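Side-chain contacts in uncharacterized protein (Pyrococcus horikoshii, PDB 1ZJJ), which is uncharacterised but probably acts as a magnesium-dependent phosphatase of the haloacid dehalogenase (HAD) superfamily: residues I26-L29 and K30-I34; E255-D258 and Y259-L263. One frame throughout, in Å; residues are numbered along the deposited sequence.

Contact 1: residues I26-L29 and K30-I34; sequences IEFL and KERGI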
# COMPACT_ATOMS: atom_id res chain seq x y z
N ILE B 26 21.43 -18.13 26.78
CA ILE B 26 22.15 -16.87 26.97
C ILE B 26 23.25 -16.99 28.04
O ILE B 26 24.33 -16.41 27.89
CB ILE B 26 21.18 -15.73 27.34
CG1 ILE B 26 20.17 -15.51 26.21
CG2 ILE B 26 21.95 -14.44 27.59
CD1 ILE B 26 20.82 -15.20 24.86
N GLU B 27 22.99 -17.73 29.11
CA GLU B 27 24.01 -17.91 30.14
C GLU B 27 25.14 -18.75 29.60
O GLU B 27 26.30 -18.61 30.00
CB GLU B 27 23.43 -18.57 31.40
CG GLU B 27 23.21 -17.60 32.53
CD GLU B 27 24.31 -16.55 32.59
OE1 GLU B 27 25.49 -16.91 32.78
OE2 GLU B 27 23.98 -15.36 32.41
N PHE B 28 24.80 -19.63 28.66
CA PHE B 28 25.78 -20.50 28.04
C PHE B 28 26.69 -19.75 27.07
O PHE B 28 27.91 -19.97 27.05
CB PHE B 28 25.07 -21.64 27.30
CG PHE B 28 26.00 -22.53 26.54
CD1 PHE B 28 26.83 -23.43 27.20
CD2 PHE B 28 26.06 -22.47 25.15
CE1 PHE B 28 27.71 -24.24 26.50
CE2 PHE B 28 26.93 -23.28 24.43
CZ PHE B 28 27.76 -24.17 25.11
N LEU B 29 26.11 -18.87 26.26
CA LEU B 29 26.91 -18.11 25.30
C LEU B 29 27.97 -17.27 26.01
O LEU B 29 29.10 -17.15 25.54
CB LEU B 29 25.99 -17.22 24.45
CG LEU B 29 24.93 -18.01 23.66
CD1 LEU B 29 24.09 -17.05 22.83
CD2 LEU B 29 25.62 -19.04 22.77
N LYS B 30 27.60 -16.70 27.14
CA LYS B 30 28.52 -15.88 27.93
C LYS B 30 29.66 -16.72 28.50
O LYS B 30 30.81 -16.29 28.54
CB LYS B 30 27.75 -15.20 29.06
CG LYS B 30 26.72 -14.22 28.56
CD LYS B 30 25.88 -13.62 29.67
CE LYS B 30 25.12 -12.42 29.12
NZ LYS B 30 24.06 -11.91 30.04
N GLU B 31 29.33 -17.93 28.93
CA GLU B 31 30.31 -18.86 29.49
C GLU B 31 31.34 -19.25 28.42
O GLU B 31 32.53 -19.36 28.71
CB GLU B 31 29.60 -20.11 30.01
CG GLU B 31 30.52 -21.21 30.53
CD GLU B 31 29.79 -22.53 30.70
OE1 GLU B 31 30.39 -23.49 31.23
OE2 GLU B 31 28.62 -22.62 30.29
N ARG B 32 30.86 -19.46 27.20
CA ARG B 32 31.73 -19.85 26.10
C ARG B 32 32.36 -18.65 25.42
O ARG B 32 33.14 -18.80 24.47
CB ARG B 32 30.94 -20.68 25.08
CG ARG B 32 30.53 -22.06 25.60
CD ARG B 32 31.74 -22.83 26.11
NE ARG B 32 31.38 -24.09 26.75
CZ ARG B 32 31.11 -25.22 26.11
NH1 ARG B 32 31.15 -25.26 24.78
NH2 ARG B 32 30.79 -26.31 26.79
N GLY B 33 32.03 -17.46 25.92
CA GLY B 33 32.57 -16.24 25.35
C GLY B 33 31.99 -15.88 24.00
O GLY B 33 32.47 -14.96 23.34
N ILE B 34 30.95 -16.60 23.58
CA ILE B 34 30.31 -16.38 22.29
C ILE B 34 29.52 -15.06 22.22
O ILE B 34 28.53 -14.89 22.92
CB ILE B 34 29.36 -17.56 21.95
CG1 ILE B 34 30.17 -18.86 21.88
CG2 ILE B 34 28.67 -17.32 20.62
CD1 ILE B 34 29.32 -20.12 21.83

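Contact 2: residues E255-D258 and Y259-L263; sequences ELID and YLKTL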
# COMPACT_ATOMS: atom_id res chain seq x y z
N GLU B 255 17.97 -25.80 21.95
CA GLU B 255 18.75 -26.87 21.34
C GLU B 255 20.09 -26.39 20.77
O GLU B 255 20.94 -27.20 20.39
CB GLU B 255 17.94 -27.55 20.23
CG GLU B 255 16.89 -28.54 20.73
CD GLU B 255 15.76 -27.89 21.52
OE1 GLU B 255 15.19 -26.89 21.04
OE2 GLU B 255 15.44 -28.39 22.62
N LEU B 256 20.28 -25.07 20.70
CA LEU B 256 21.53 -24.52 20.20
C LEU B 256 22.67 -24.87 21.14
O LEU B 256 23.83 -24.91 20.72
CB LEU B 256 21.45 -23.00 20.08
CG LEU B 256 21.07 -22.40 18.72
CD1 LEU B 256 21.11 -20.87 18.83
CD2 LEU B 256 22.03 -22.88 17.65
N ILE B 257 22.35 -25.10 22.40
CA ILE B 257 23.36 -25.43 23.39
C ILE B 257 24.07 -26.74 23.06
O ILE B 257 25.30 -26.78 22.96
CB ILE B 257 22.75 -25.51 24.80
CG1 ILE B 257 22.18 -24.15 25.20
CG2 ILE B 257 23.80 -25.96 25.81
CD1 ILE B 257 21.44 -24.15 26.52
N ASP B 258 23.32 -27.81 22.89
CA ASP B 258 23.95 -29.09 22.58
C ASP B 258 24.53 -29.09 21.18
O ASP B 258 25.51 -29.79 20.91
CB ASP B 258 22.97 -30.25 22.79
CG ASP B 258 22.92 -30.70 24.24
OD1 ASP B 258 22.14 -31.63 24.56
OD2 ASP B 258 23.66 -30.13 25.07
N TYR B 259 23.96 -28.29 20.29
CA TYR B 259 24.49 -28.21 18.93
C TYR B 259 25.91 -27.63 19.00
O TYR B 259 26.82 -28.12 18.33
CB TYR B 259 23.64 -27.30 18.05
CG TYR B 259 24.19 -27.19 16.65
CD1 TYR B 259 24.13 -28.28 15.78
CD2 TYR B 259 24.77 -26.02 16.19
CE1 TYR B 259 24.63 -28.19 14.48
CE2 TYR B 259 25.28 -25.92 14.90
CZ TYR B 259 25.21 -27.01 14.05
OH TYR B 259 25.67 -26.90 12.76
N LEU B 260 26.06 -26.59 19.81
CA LEU B 260 27.34 -25.92 19.99
C LEU B 260 28.35 -26.79 20.73
O LEU B 260 29.55 -26.72 20.46
CB LEU B 260 27.14 -24.60 20.74
CG LEU B 260 26.60 -23.42 19.93
CD1 LEU B 260 26.02 -22.38 20.86
CD2 LEU B 260 27.72 -22.82 19.08
N LYS B 261 27.87 -27.60 21.66
CA LYS B 261 28.74 -28.47 22.45
C LYS B 261 29.24 -29.70 21.69
O LYS B 261 30.29 -30.26 22.03
CB LYS B 261 28.02 -28.94 23.72
CG LYS B 261 27.76 -27.86 24.74
CD LYS B 261 27.13 -28.47 25.99
CE LYS B 261 26.82 -27.41 27.02
NZ LYS B 261 26.18 -28.04 28.22
N THR B 262 28.49 -30.12 20.68
CA THR B 262 28.83 -31.29 19.89
C THR B 262 29.42 -30.86 18.55
O THR B 262 29.54 -31.66 17.61
CB THR B 262 27.60 -32.18 19.66
OG1 THR B 262 26.61 -31.46 18.92
CG2 THR B 262 27.01 -32.61 20.99
N LEU B 263 29.79 -29.59 18.48
CA LEU B 263 30.35 -29.00 17.27
C LEU B 263 29.25 -28.83 16.22
O LEU B 263 29.03 -27.66 15.82
CB LEU B 263 31.50 -29.86 16.71
CG LEU B 263 31.51 -30.37 15.26
CD1 LEU B 263 31.39 -29.24 14.24
CD2 LEU B 263 32.81 -31.12 15.04
OXT LEU B 263 28.62 -29.84 15.83

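Contact 1: residues I26-L29 and K30-I34
Phe-28 and Arg-32, one helical turn apart, meet through two parts of the arginine. The aliphatic CG makes a CH-pi contact over one face of the phenyl ring, 3.9 Å from its centroid and nearer the rim than the middle. The chain then bends at chi2 (-54°), which folds the guanidinium back so that Phe-28 CE1 lies over the centre of one of its faces, 3.6 Å from Arg-32 CZ. Ring and guanidinium planes are 60° apart, so the two groups are inclined to each other rather than stacked. Glu-31 adds its carboxylate, nearly perpendicular to the ring, with OE2 3.7 Å from Phe-28 CD1. Replacing Phe-28 with an alanine would remove the ring, and the arginine chain would probably lose the surface it folds over, its guanidinium left freer to turn.

Among the backbone bonds, Arg-32 N donates to Phe-28 O at 3.0 Å, and Glu-31 N donates to Glu-27 O. Helix 22-31 then ends in a Schellman motif: Gly-33 takes up positive phi (72°), and two weak bonds reach back into the last turn, from Gly-33 N to Lys-30 O at 3.1 Å and from Ile-34 N to Leu-29 O at 2.8 Å. In the HAD core this turn leads from the helix into strand 36-40 of the parallel sheet.

Apolar packing accompanies the turn. Ile-34 CD1 touches Leu-29 CD2 at 4.0 Å, bringing together two side chains that both rest on Ile-4 of strand 2-6.

Charge plays a looser part on the exposed side. The extended chain of Lys-30 passes Ile-26 CG2, and its NZ stays 4.2 Å from Glu-27 OE2, beyond a salt bridge, although the opposite charges probably attract.

Contact 2: residues E255-D258 and Y259-L263
Asp-258 O is gripped twice by Thr-262: the hydroxyl OG1 donates to it at 2.8 Å and the backbone N at 3.0 Å, the two arriving from opposite faces of the carbonyl plane. The threonine can do this because chi1 (62°) sets OG1 between its own backbone N and carbonyl carbon, turned back toward the preceding turn. The pair closes the C-terminal helix at the point where the backbone of Thr-262 departs from helical geometry, one residue before the chain ends.

Regular i to i+4 bonds lead up to this end, the shortest running from Leu-260 N to Leu-256 O at 2.9 Å. Side chains follow the same spacing. Ile-257 and Lys-261 lie side by side and point the same way, with Ile-257 CG2 3.6 Å from Lys-261 CE, so the methyl group packs on the last methylene of a lysine extended beyond CG. That lysine also crosses Asp-258: its CD is 4.0 Å from Asp-258 OD2, while NZ stops 4.5 Å from the same oxygen, too far for a salt bridge. Tyr-259 meets Leu-256 only loosely, CD2 to CD2 at 4.4 Å.

At the start of the segment, Glu-255 turns away from this packing, and its OE1 is hydrogen-bonded to Ser-252. Four side chains fasten helix 256-261 to the HAD core: Leu-256 rests on Phe-6, Val-208 and Leu-250 of the parallel sheet, Tyr-259 on Trp-206 and Leu-248, Leu-260 on Trp-206 and Ile-4 and on Phe-28 and Leu-29 of the adjacent helix 22-31, and Ile-257 on Leu-25 of that helix.

Overall arrangement
Contacts 1 and 2 are the closing turns of two neighbouring helices, 22-31 and 256-261, which pack against the parallel sheet of the HAD core; the centres of the two contacts lie about 12 Å apart. They touch directly: Phe-28 CE1 lies 3.3 Å from Lys-261 CE. Each is partly buried, with Ile-26, Phe-28 and Leu-29 inside in contact 1 and Leu-256 and Ile-257 in contact 2, while the charged chains lie mostly at the surface. Both helices rest on strand 2-6, but contact 1 also leans on strand 36-40, whereas contact 2 leans on strands 204-209 and 248-250. Contact 1 ends in weak backbone bonds, contact 2 in a doubly held carbonyl.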